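Local coordinates for protein N-ACETYLMURAMOYL-L-ALANINE AMIDASE CwlV (Paenibacillus polymyxa, PDB 1JWQ) that probably hydrolyses the amide bond between N-acetylmuramic acid and L-alanine in bacterial cell-wall peptidoglycan, this chain being its zinc-binding catalytic domain, at residues N24-K27 and T28-A32; N82-S86 and S87-G91; Y125-H129 and V130-T134; V164-G167 and I168-I172. All coordinates share one frame; numbering follows the deposited sequence.

Interaction 1 (N24-K27 and T28-A32); sequences NYEK and TFNLA. With ZN (zinc ion), chain B.
The side chains of Glu26 and Asn30 meet obliquely one helical turn apart, their carboxylate and amide planes at 90°. Asn30 ND2 gives a hydrogen bond to Glu26 OE1 at 3.2 Å. The bond is nearly straight, 178° at the hydrogen. The oxygen lies in the amide plane of Asn30, but the donor comes at OE1 from above the carboxylate plane. Glu26 CG points anti to the backbone N (chi1 176°) and the chain runs on extended, which carries the carboxylate off the helix to the metal. Glu26 OE1 binds the zinc ion at 2.0 Å, while Glu26 OE2 stays 3.0 Å from the zinc ion. Two waters complete the zinc shell together with His10 and His80. This is the metal site of the amidase domain, set at the N-terminal end of helix 26-42 in the beta-alpha-beta unit that also holds strands 2-8 and 47-51. Around the site, Ala17 N bonds to Glu26 OE2 and Ala81 N to Glu26 OE1. Asn30 ND2 thus has two acceptors, Glu26 OE1 and Gly9 O, and probably helps to position the zinc ligand. The backbone supports the pair, with Asn30 N bonded to Glu26 O at 2.8 Å. At the N-cap, Tyr25 O takes weak bonds from Thr28 N and Phe29 N. One water bridges this turn, 2.9 Å from Tyr25 N and 2.6 Å from Thr28 OG1. The extended chain of Lys27 takes NZ to a salt bridge with Asp56.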
loop_
_atom_site.group_PDB
_atom_site.type_symbol
_atom_site.label_atom_id
_atom_site.label_comp_id
_atom_site.label_asym_id
_atom_site.label_seq_id
_atom_site.Cartn_x
_atom_site.Cartn_y
_atom_site.Cartn_z
ATOM N N ASN A 24 -3.900 -17.283 5.936
ATOM C CA ASN A 24 -3.850 -15.824 5.889
ATOM C C ASN A 24 -4.499 -15.250 4.635
ATOM O O ASN A 24 -4.398 -15.826 3.551
ATOM C CB ASN A 24 -2.400 -15.340 5.949
ATOM C CG ASN A 24 -1.675 -15.804 7.191
ATOM O OD1 ASN A 24 -0.656 -16.488 7.107
ATOM N ND2 ASN A 24 -2.193 -15.431 8.354
ATOM N N TYR A 25 -5.154 -14.105 4.796
ATOM C CA TYR A 25 -5.817 -13.408 3.692
ATOM C C TYR A 25 -5.107 -12.088 3.444
ATOM O O TYR A 25 -4.691 -11.421 4.385
ATOM C CB TYR A 25 -7.274 -13.101 4.044
ATOM C CG TYR A 25 -8.208 -14.285 4.009
ATOM C CD1 TYR A 25 -9.378 -14.289 4.771
ATOM C CD2 TYR A 25 -7.948 -15.386 3.191
ATOM C CE1 TYR A 25 -10.266 -15.357 4.719
ATOM C CE2 TYR A 25 -8.830 -16.461 3.131
ATOM C CZ TYR A 25 -9.986 -16.439 3.896
ATOM O OH TYR A 25 -10.864 -17.497 3.840
ATOM N N GLU A 26 -4.984 -11.706 2.180
ATOM C CA GLU A 26 -4.333 -10.448 1.839
ATOM C C GLU A 26 -5.046 -9.254 2.481
ATOM O O GLU A 26 -4.400 -8.312 2.938
ATOM C CB GLU A 26 -4.312 -10.264 0.319
ATOM C CG GLU A 26 -3.745 -8.925 -0.129
ATOM C CD GLU A 26 -4.024 -8.633 -1.585
ATOM O OE1 GLU A 26 -3.788 -7.481 -2.015
ATOM O OE2 GLU A 26 -4.477 -9.555 -2.304
ATOM N N LYS A 27 -6.378 -9.288 2.508
ATOM C CA LYS A 27 -7.146 -8.185 3.082
ATOM C C LYS A 27 -6.725 -7.881 4.513
ATOM O O LYS A 27 -6.724 -6.723 4.941
ATOM C CB LYS A 27 -8.653 -8.486 3.047
ATOM C CG LYS A 27 -9.096 -9.661 3.910
ATOM C CD LYS A 27 -10.620 -9.719 4.015
ATOM C CE LYS A 27 -11.076 -10.826 4.965
ATOM N NZ LYS A 27 -12.559 -10.791 5.202
ATOM N N THR A 28 -6.372 -8.930 5.245
ATOM C CA THR A 28 -5.945 -8.814 6.635
ATOM C C THR A 28 -4.620 -8.063 6.699
ATOM O O THR A 28 -4.442 -7.159 7.515
ATOM C CB THR A 28 -5.767 -10.212 7.256
ATOM O OG1 THR A 28 -6.950 -10.985 7.021
ATOM C CG2 THR A 28 -5.524 -10.109 8.753
ATOM N N PHE A 29 -3.689 -8.457 5.836
ATOM C CA PHE A 29 -2.387 -7.808 5.770
ATOM C C PHE A 29 -2.539 -6.339 5.377
ATOM O O PHE A 29 -1.952 -5.459 6.001
ATOM C CB PHE A 29 -1.498 -8.511 4.741
ATOM C CG PHE A 29 -0.203 -7.792 4.462
ATOM C CD1 PHE A 29 0.853 -7.856 5.360
ATOM C CD2 PHE A 29 -0.054 -7.030 3.305
ATOM C CE1 PHE A 29 2.043 -7.173 5.116
ATOM C CE2 PHE A 29 1.130 -6.345 3.050
ATOM C CZ PHE A 29 2.183 -6.417 3.961
ATOM N N ASN A 30 -3.327 -6.078 4.337
ATOM C CA ASN A 30 -3.520 -4.715 3.861
ATOM C C ASN A 30 -4.046 -3.778 4.935
ATOM O O ASN A 30 -3.570 -2.652 5.073
ATOM C CB ASN A 30 -4.465 -4.696 2.654
ATOM C CG ASN A 30 -3.901 -5.456 1.459
ATOM O OD1 ASN A 30 -2.694 -5.684 1.371
ATOM N ND2 ASN A 30 -4.774 -5.838 0.528
ATOM N N LEU A 31 -5.032 -4.238 5.693
ATOM C CA LEU A 31 -5.609 -3.415 6.748
ATOM C C LEU A 31 -4.596 -3.157 7.862
ATOM O O LEU A 31 -4.424 -2.024 8.297
ATOM C CB LEU A 31 -6.851 -4.094 7.323
ATOM C CG LEU A 31 -7.539 -3.340 8.463
ATOM C CD1 LEU A 31 -7.994 -1.969 7.978
ATOM C CD2 LEU A 31 -8.728 -4.151 8.948
ATOM N N ALA A 32 -3.930 -4.212 8.320
ATOM C CA ALA A 32 -2.936 -4.077 9.381
ATOM C C ALA A 32 -1.875 -3.052 8.987
ATOM O O ALA A 32 -1.440 -2.240 9.809
ATOM C CB ALA A 32 -2.280 -5.438 9.665
HETATM ZN ZN ZN B . -4.522 -6.977 -3.848
HETATM O O HOH W 1 -6.077 -13.386 7.422
HETATM O O HOH W 2 -2.894 -7.691 -4.812
HETATM O O HOH W 3 -5.188 -6.633 -5.974
#

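Interaction 2 (N82-S86 and S87-G91); sequences NSSGS and SASNG
Ser84 OG and Ser89 OG are hydrogen-bonded at 2.8 Å, and either hydroxyl could be the donor. Ser84 OG also accepts from Ser86 N at 3.1 Å, which makes an ST turn. A type I beta turn follows from Ser86 to Ser89. The two turns shape the tip of the loop between strands 75-82 and 92-96. The hydroxyl of Ser84 lies anti to its own nitrogen (chi1 169°), and this puts it within bonding distance of both Ser86 N and Ser89 OG. Ser86 OG takes a hydrogen bond from Ala88 N at 3.2 Å, so a side chain as well as the backbone holds the beta turn. The closing bond of that turn, Ser89 N to Ser86 O, is weak. A water also bridges the turn, donating to Ser86 O at 2.6 Å and to Ser89 O at 2.8 Å. An alanine in place of Ser84 would remove the hydroxyl and would probably leave Ser86 N without its ST-turn acceptor and Ser89 OG free to turn. Further out, Tyr145 of strand 138-145 touches both Ser84 and Ser89, and Ser87 O is bonded by Asn148. The loop is a surface feature, with Ser84 about 13 Å from the zinc ion, measured from its side chain. Packing inside the loop is slight. Ser86 OG lies 3.4 Å from Ala88 CB, and Ser84 CB meets Ser89 CB at 3.4 Å, tighter than usual for two carbons.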
loop_
_atom_site.group_PDB
_atom_site.type_symbol
_atom_site.label_atom_id
_atom_site.label_comp_id
_atom_site.label_asym_id
_atom_site.label_seq_id
_atom_site.Cartn_x
_atom_site.Cartn_y
_atom_site.Cartn_z
ATOM N N ASN A 82 0.985 -9.512 -2.962
ATOM C CA ASN A 82 0.957 -10.200 -4.248
ATOM C C ASN A 82 0.740 -11.712 -4.193
ATOM O O ASN A 82 0.786 -12.331 -3.130
ATOM C CB ASN A 82 2.273 -9.899 -4.972
ATOM C CG ASN A 82 2.086 -9.593 -6.443
ATOM O OD1 ASN A 82 2.918 -8.917 -7.050
ATOM N ND2 ASN A 82 1.007 -10.093 -7.027
ATOM N N SER A 83 0.506 -12.299 -5.361
ATOM C CA SER A 83 0.307 -13.735 -5.470
ATOM C C SER A 83 0.700 -14.172 -6.867
ATOM O O SER A 83 0.467 -13.453 -7.842
ATOM C CB SER A 83 -1.150 -14.108 -5.205
ATOM O OG SER A 83 -1.282 -15.512 -5.074
ATOM N N SER A 84 1.302 -15.353 -6.954
ATOM C CA SER A 84 1.750 -15.904 -8.225
ATOM C C SER A 84 1.413 -17.387 -8.318
ATOM O O SER A 84 1.262 -18.054 -7.300
ATOM C CB SER A 84 3.262 -15.727 -8.359
ATOM O OG SER A 84 3.773 -16.469 -9.457
ATOM N N GLY A 85 1.302 -17.889 -9.543
ATOM C CA GLY A 85 1.010 -19.296 -9.749
ATOM C C GLY A 85 2.168 -20.160 -9.283
ATOM O O GLY A 85 2.008 -21.362 -9.067
ATOM N N SER A 86 3.341 -19.552 -9.139
ATOM C CA SER A 86 4.527 -20.265 -8.666
ATOM C C SER A 86 4.872 -19.797 -7.256
ATOM O O SER A 86 4.935 -18.593 -6.997
ATOM C CB SER A 86 5.721 -20.002 -9.583
ATOM O OG SER A 86 6.910 -20.519 -9.005
ATOM N N SER A 87 5.113 -20.743 -6.352
ATOM C CA SER A 87 5.443 -20.397 -4.970
ATOM C C SER A 87 6.843 -19.798 -4.865
ATOM O O SER A 87 7.244 -19.316 -3.804
ATOM C CB SER A 87 5.352 -21.630 -4.064
ATOM O OG SER A 87 6.497 -22.454 -4.204
ATOM N N ALA A 88 7.583 -19.831 -5.967
ATOM C CA ALA A 88 8.935 -19.295 -5.996
ATOM C C ALA A 88 8.956 -17.771 -6.116
ATOM O O ALA A 88 9.889 -17.117 -5.647
ATOM C CB ALA A 88 9.714 -19.914 -7.157
ATOM N N SER A 89 7.932 -17.211 -6.753
ATOM C CA SER A 89 7.862 -15.763 -6.946
ATOM C C SER A 89 7.983 -15.017 -5.624
ATOM O O SER A 89 7.405 -15.424 -4.617
ATOM C CB SER A 89 6.557 -15.394 -7.651
ATOM O OG SER A 89 6.467 -16.067 -8.898
ATOM N N ASN A 90 8.734 -13.920 -5.635
ATOM C CA ASN A 90 8.949 -13.150 -4.420
ATOM C C ASN A 90 9.455 -11.746 -4.712
ATOM O O ASN A 90 10.043 -11.480 -5.764
ATOM C CB ASN A 90 9.987 -13.848 -3.543
ATOM C CG ASN A 90 11.345 -13.942 -4.224
ATOM O OD1 ASN A 90 11.555 -14.770 -5.111
ATOM N ND2 ASN A 90 12.265 -13.073 -3.826
ATOM N N GLY A 91 9.231 -10.844 -3.767
ATOM C CA GLY A 91 9.711 -9.494 -3.956
ATOM C C GLY A 91 8.688 -8.401 -3.749
ATOM O O GLY A 91 7.485 -8.643 -3.663
HETATM O O HOH W 4 5.061 -16.969 -4.971
#

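Interaction 3 (Y125-H129 and V130-T134); sequences YGNFH and VIRET
Arg132 folds back so that one face of its guanidinium lies over His129 CA, while its edge serves two acceptors. This is the short helix 129-132 after strand 120-125, with Phe128 at its N-cap. Arg132 NH1 donates to Asn127 OD1 at 2.9 Å, meeting that oxygen from above its carbonyl plane. Arg132 NE forms a salt bridge with Glu133 OE1 at 2.8 Å, on the anti lone pair. The bend at chi3 (67°) turns the group back to reach Asn127. With an alanine in place of Arg132, Asn127 OD1 and Glu133 OE1 would probably be left without this partner, and the flat group over His129 CA would be gone. The planes of the guanidinium and of the His129 ring are 68° apart. Phe128 O accepts from Ile131 N at 3.0 Å, and His129 O takes Glu133 N at 2.9 Å. On the inner side, Phe128 CB packs on Ile131 CG1 at 3.8 Å, the two side chains pointing the same way. Leu140 of strand 138-145 touches both. Val130, beside them, has its side chain about 5 Å from that of zinc ligand His80. Glu133 CG makes a CH-pi contact over one face of the His129 ring, 3.7 Å from its centroid.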
loop_
_atom_site.group_PDB
_atom_site.type_symbol
_atom_site.label_atom_id
_atom_site.label_comp_id
_atom_site.label_asym_id
_atom_site.label_seq_id
_atom_site.Cartn_x
_atom_site.Cartn_y
_atom_site.Cartn_z
ATOM N N TYR A 125 4.742 -0.081 -14.290
ATOM C CA TYR A 125 3.483 0.482 -14.730
ATOM C C TYR A 125 2.428 -0.570 -14.433
ATOM O O TYR A 125 2.647 -1.761 -14.653
ATOM C CB TYR A 125 3.498 0.777 -16.234
ATOM C CG TYR A 125 2.125 1.084 -16.791
ATOM C CD1 TYR A 125 1.324 0.076 -17.332
ATOM C CD2 TYR A 125 1.612 2.374 -16.745
ATOM C CE1 TYR A 125 0.046 0.352 -17.816
ATOM C CE2 TYR A 125 0.335 2.662 -17.224
ATOM C CZ TYR A 125 -0.440 1.647 -17.757
ATOM O OH TYR A 125 -1.697 1.932 -18.229
ATOM N N GLY A 126 1.293 -0.127 -13.909
ATOM C CA GLY A 126 0.213 -1.042 -13.606
ATOM C C GLY A 126 -1.111 -0.370 -13.904
ATOM O O GLY A 126 -1.406 0.696 -13.361
ATOM N N ASN A 127 -1.905 -0.973 -14.781
ATOM C CA ASN A 127 -3.197 -0.404 -15.120
ATOM C C ASN A 127 -4.240 -0.840 -14.102
ATOM O O ASN A 127 -5.104 -1.663 -14.389
ATOM C CB ASN A 127 -3.626 -0.823 -16.527
ATOM C CG ASN A 127 -4.929 -0.174 -16.948
ATOM O OD1 ASN A 127 -5.183 0.990 -16.631
ATOM N ND2 ASN A 127 -5.757 -0.915 -17.672
ATOM N N PHE A 128 -4.147 -0.268 -12.905
ATOM C CA PHE A 128 -5.062 -0.590 -11.817
ATOM C C PHE A 128 -5.995 0.588 -11.570
ATOM O O PHE A 128 -5.553 1.730 -11.456
ATOM C CB PHE A 128 -4.261 -0.915 -10.555
ATOM C CG PHE A 128 -3.227 -1.994 -10.756
ATOM C CD1 PHE A 128 -1.954 -1.865 -10.211
ATOM C CD2 PHE A 128 -3.522 -3.132 -11.504
ATOM C CE1 PHE A 128 -0.987 -2.847 -10.406
ATOM C CE2 PHE A 128 -2.559 -4.123 -11.707
ATOM C CZ PHE A 128 -1.291 -3.979 -11.157
ATOM N N HIS A 129 -7.285 0.292 -11.480
ATOM C CA HIS A 129 -8.318 1.301 -11.283
ATOM C C HIS A 129 -7.986 2.401 -10.278
ATOM O O HIS A 129 -8.029 3.581 -10.610
ATOM C CB HIS A 129 -9.629 0.618 -10.871
ATOM C CG HIS A 129 -10.809 1.540 -10.829
ATOM N ND1 HIS A 129 -11.912 1.369 -11.637
ATOM C CD2 HIS A 129 -11.059 2.639 -10.078
ATOM C CE1 HIS A 129 -12.792 2.324 -11.386
ATOM N NE2 HIS A 129 -12.299 3.106 -10.444
ATOM N N VAL A 130 -7.653 2.021 -9.050
ATOM C CA VAL A 130 -7.379 3.027 -8.028
ATOM C C VAL A 130 -6.234 3.998 -8.313
ATOM O O VAL A 130 -6.248 5.118 -7.804
ATOM C CB VAL A 130 -7.172 2.373 -6.636
ATOM C CG1 VAL A 130 -8.415 1.568 -6.262
ATOM C CG2 VAL A 130 -5.944 1.488 -6.640
ATOM N N ILE A 131 -5.252 3.598 -9.119
ATOM C CA ILE A 131 -4.158 4.519 -9.424
ATOM C C ILE A 131 -4.335 5.163 -10.804
ATOM O O ILE A 131 -3.626 6.103 -11.166
ATOM C CB ILE A 131 -2.762 3.824 -9.310
ATOM C CG1 ILE A 131 -2.695 2.558 -10.174
ATOM C CG2 ILE A 131 -2.499 3.452 -7.849
ATOM C CD1 ILE A 131 -1.301 1.909 -10.196
ATOM N N ARG A 132 -5.309 4.662 -11.557
ATOM C CA ARG A 132 -5.607 5.182 -12.888
ATOM C C ARG A 132 -6.655 6.289 -12.847
ATOM O O ARG A 132 -6.490 7.335 -13.474
ATOM C CB ARG A 132 -6.140 4.067 -13.788
ATOM C CG ARG A 132 -6.637 4.568 -15.137
ATOM C CD ARG A 132 -7.249 3.446 -15.959
ATOM N NE ARG A 132 -8.483 2.937 -15.367
ATOM C CZ ARG A 132 -8.671 1.674 -14.996
ATOM N NH1 ARG A 132 -7.704 0.781 -15.153
ATOM N NH2 ARG A 132 -9.831 1.301 -14.472
ATOM N N GLU A 133 -7.736 6.038 -12.113
ATOM C CA GLU A 133 -8.847 6.977 -12.012
ATOM C C GLU A 133 -8.627 8.125 -11.038
ATOM O O GLU A 133 -9.371 9.105 -11.054
ATOM C CB GLU A 133 -10.130 6.217 -11.667
ATOM C CG GLU A 133 -10.484 5.162 -12.710
ATOM C CD GLU A 133 -10.668 5.752 -14.103
ATOM O OE1 GLU A 133 -10.273 5.097 -15.092
ATOM O OE2 GLU A 133 -11.214 6.867 -14.209
ATOM N N THR A 134 -7.611 8.003 -10.191
ATOM C CA THR A 134 -7.289 9.066 -9.248
ATOM C C THR A 134 -6.621 10.181 -10.046
ATOM O O THR A 134 -6.060 9.929 -11.116
ATOM C CB THR A 134 -6.330 8.568 -8.155
ATOM O OG1 THR A 134 -5.510 7.518 -8.683
ATOM C CG2 THR A 134 -7.119 8.051 -6.953
#

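Interaction 4 (V164-G167 and I168-I172); sequences VAQG and IADGI
Ile168 leans back on Val164, one turn earlier in the helix. Its CD1 lies 4.0 Å from Val164 CG1, and the two side chains cross at a slant. Ile168 CG1 is anti to the carbonyl carbon (chi1 -66°) and runs close to Val164 O, at 3.3 Å. That same oxygen accepts Ile168 N at 2.8 Å. Phe112 of helix 102-116 touches both Val164 and Ile168, and Ile79 of strand 75-82 touches Ile168. Ala169 comes next. Its nitrogen bonds to Ala165 O at 2.9 Å, and its methyl group reaches Ile40 and Leu41 of helix 26-42. Asp170 follows on the more open side of the helix. Its OD2 receives a hydrogen bond from Gln166 NE2 at 2.9 Å. The donor stands above the carboxylate plane, yet the oxygen lies close to the plane of the amide, and the two planes are 44° apart. The Gln166 chain bends at chi2 (64°), which brings its amide round to this partner. Asp170 N is bonded to Gln166 O, so this pair is joined by backbone and side chain alike. Gly171 N binds Gly167 O at 3.0 Å. Ile172 then turns to strand 2-8, where it meets Val4 and Ile6. The regular i to i+4 bonds mark an alpha helix. Helix 158-176 packs its apolar side on the sheet and on neighbouring helices, as in an alpha-beta-alpha fold.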
loop_
_atom_site.group_PDB
_atom_site.type_symbol
_atom_site.label_atom_id
_atom_site.label_comp_id
_atom_site.label_asym_id
_atom_site.label_seq_id
_atom_site.Cartn_x
_atom_site.Cartn_y
_atom_site.Cartn_z
ATOM N N VAL A 164 8.141 -1.819 7.672
ATOM C CA VAL A 164 7.628 -1.457 6.357
ATOM C C VAL A 164 6.659 -0.287 6.452
ATOM O O VAL A 164 6.667 0.597 5.599
ATOM C CB VAL A 164 6.934 -2.666 5.697
ATOM C CG1 VAL A 164 6.277 -2.250 4.387
ATOM C CG2 VAL A 164 7.964 -3.761 5.438
ATOM N N ALA A 165 5.833 -0.282 7.495
ATOM C CA ALA A 165 4.877 0.799 7.692
ATOM C C ALA A 165 5.636 2.111 7.841
ATOM O O ALA A 165 5.200 3.154 7.352
ATOM C CB ALA A 165 4.024 0.538 8.935
ATOM N N GLN A 166 6.773 2.060 8.526
ATOM C CA GLN A 166 7.566 3.269 8.707
ATOM C C GLN A 166 8.148 3.695 7.369
ATOM O O GLN A 166 8.232 4.885 7.072
ATOM C CB GLN A 166 8.702 3.039 9.705
ATOM C CG GLN A 166 9.531 4.292 9.967
ATOM C CD GLN A 166 8.727 5.401 10.630
ATOM O OE1 GLN A 166 8.198 5.228 11.731
ATOM N NE2 GLN A 166 8.631 6.545 9.963
ATOM N N GLY A 167 8.550 2.716 6.565
ATOM C CA GLY A 167 9.109 3.016 5.260
ATOM C C GLY A 167 8.070 3.682 4.375
ATOM O O GLY A 167 8.363 4.653 3.675
ATOM N N ILE A 168 6.850 3.160 4.403
ATOM C CA ILE A 168 5.764 3.722 3.608
ATOM C C ILE A 168 5.463 5.137 4.100
ATOM O O ILE A 168 5.264 6.060 3.304
ATOM C CB ILE A 168 4.502 2.832 3.707
ATOM C CG1 ILE A 168 4.795 1.475 3.058
ATOM C CG2 ILE A 168 3.319 3.505 3.035
ATOM C CD1 ILE A 168 3.648 0.467 3.156
ATOM N N ALA A 169 5.451 5.306 5.418
ATOM C CA ALA A 169 5.198 6.615 6.004
ATOM C C ALA A 169 6.271 7.599 5.542
ATOM O O ALA A 169 5.963 8.730 5.185
ATOM C CB ALA A 169 5.184 6.513 7.535
ATOM N N ASP A 170 7.530 7.167 5.547
ATOM C CA ASP A 170 8.625 8.034 5.118
ATOM C C ASP A 170 8.445 8.443 3.654
ATOM O O ASP A 170 8.662 9.597 3.294
ATOM C CB ASP A 170 9.973 7.330 5.296
ATOM C CG ASP A 170 10.385 7.212 6.753
ATOM O OD1 ASP A 170 11.366 6.492 7.034
ATOM O OD2 ASP A 170 9.736 7.837 7.615
ATOM N N GLY A 171 8.047 7.493 2.815
ATOM C CA GLY A 171 7.838 7.801 1.412
ATOM C C GLY A 171 6.852 8.945 1.247
ATOM O O GLY A 171 7.052 9.847 0.434
ATOM N N ILE A 172 5.783 8.914 2.034
ATOM C CA ILE A 172 4.754 9.948 1.981
ATOM C C ILE A 172 5.260 11.259 2.567
ATOM O O ILE A 172 5.086 12.328 1.979
ATOM C CB ILE A 172 3.500 9.502 2.757
ATOM C CG1 ILE A 172 2.846 8.326 2.026
ATOM C CG2 ILE A 172 2.531 10.669 2.915
ATOM C CD1 ILE A 172 1.848 7.549 2.866
#

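The four contacts follow one another along the chain and lie within one amidase domain, built on a mixed six-stranded sheet with helices packed against it. Interaction 1 supplies a zinc ligand from helix 26-42. Interaction 3, about 20 Å away between centres, brings Val130 close to the zinc ligand His80. Interaction 2 shapes a surface loop between strands 75-82 and 92-96, its centre about 17 Å from that of interaction 1. Interaction 4, in helix 158-176, is also about 17 Å from interaction 1, and helix 26-42 packs on it. Interactions 3 and 4 lie on opposite sides of the chain's centre. None of the four touches another; they lie in separate parts of one domain, with only interaction 1 holding a zinc ligand.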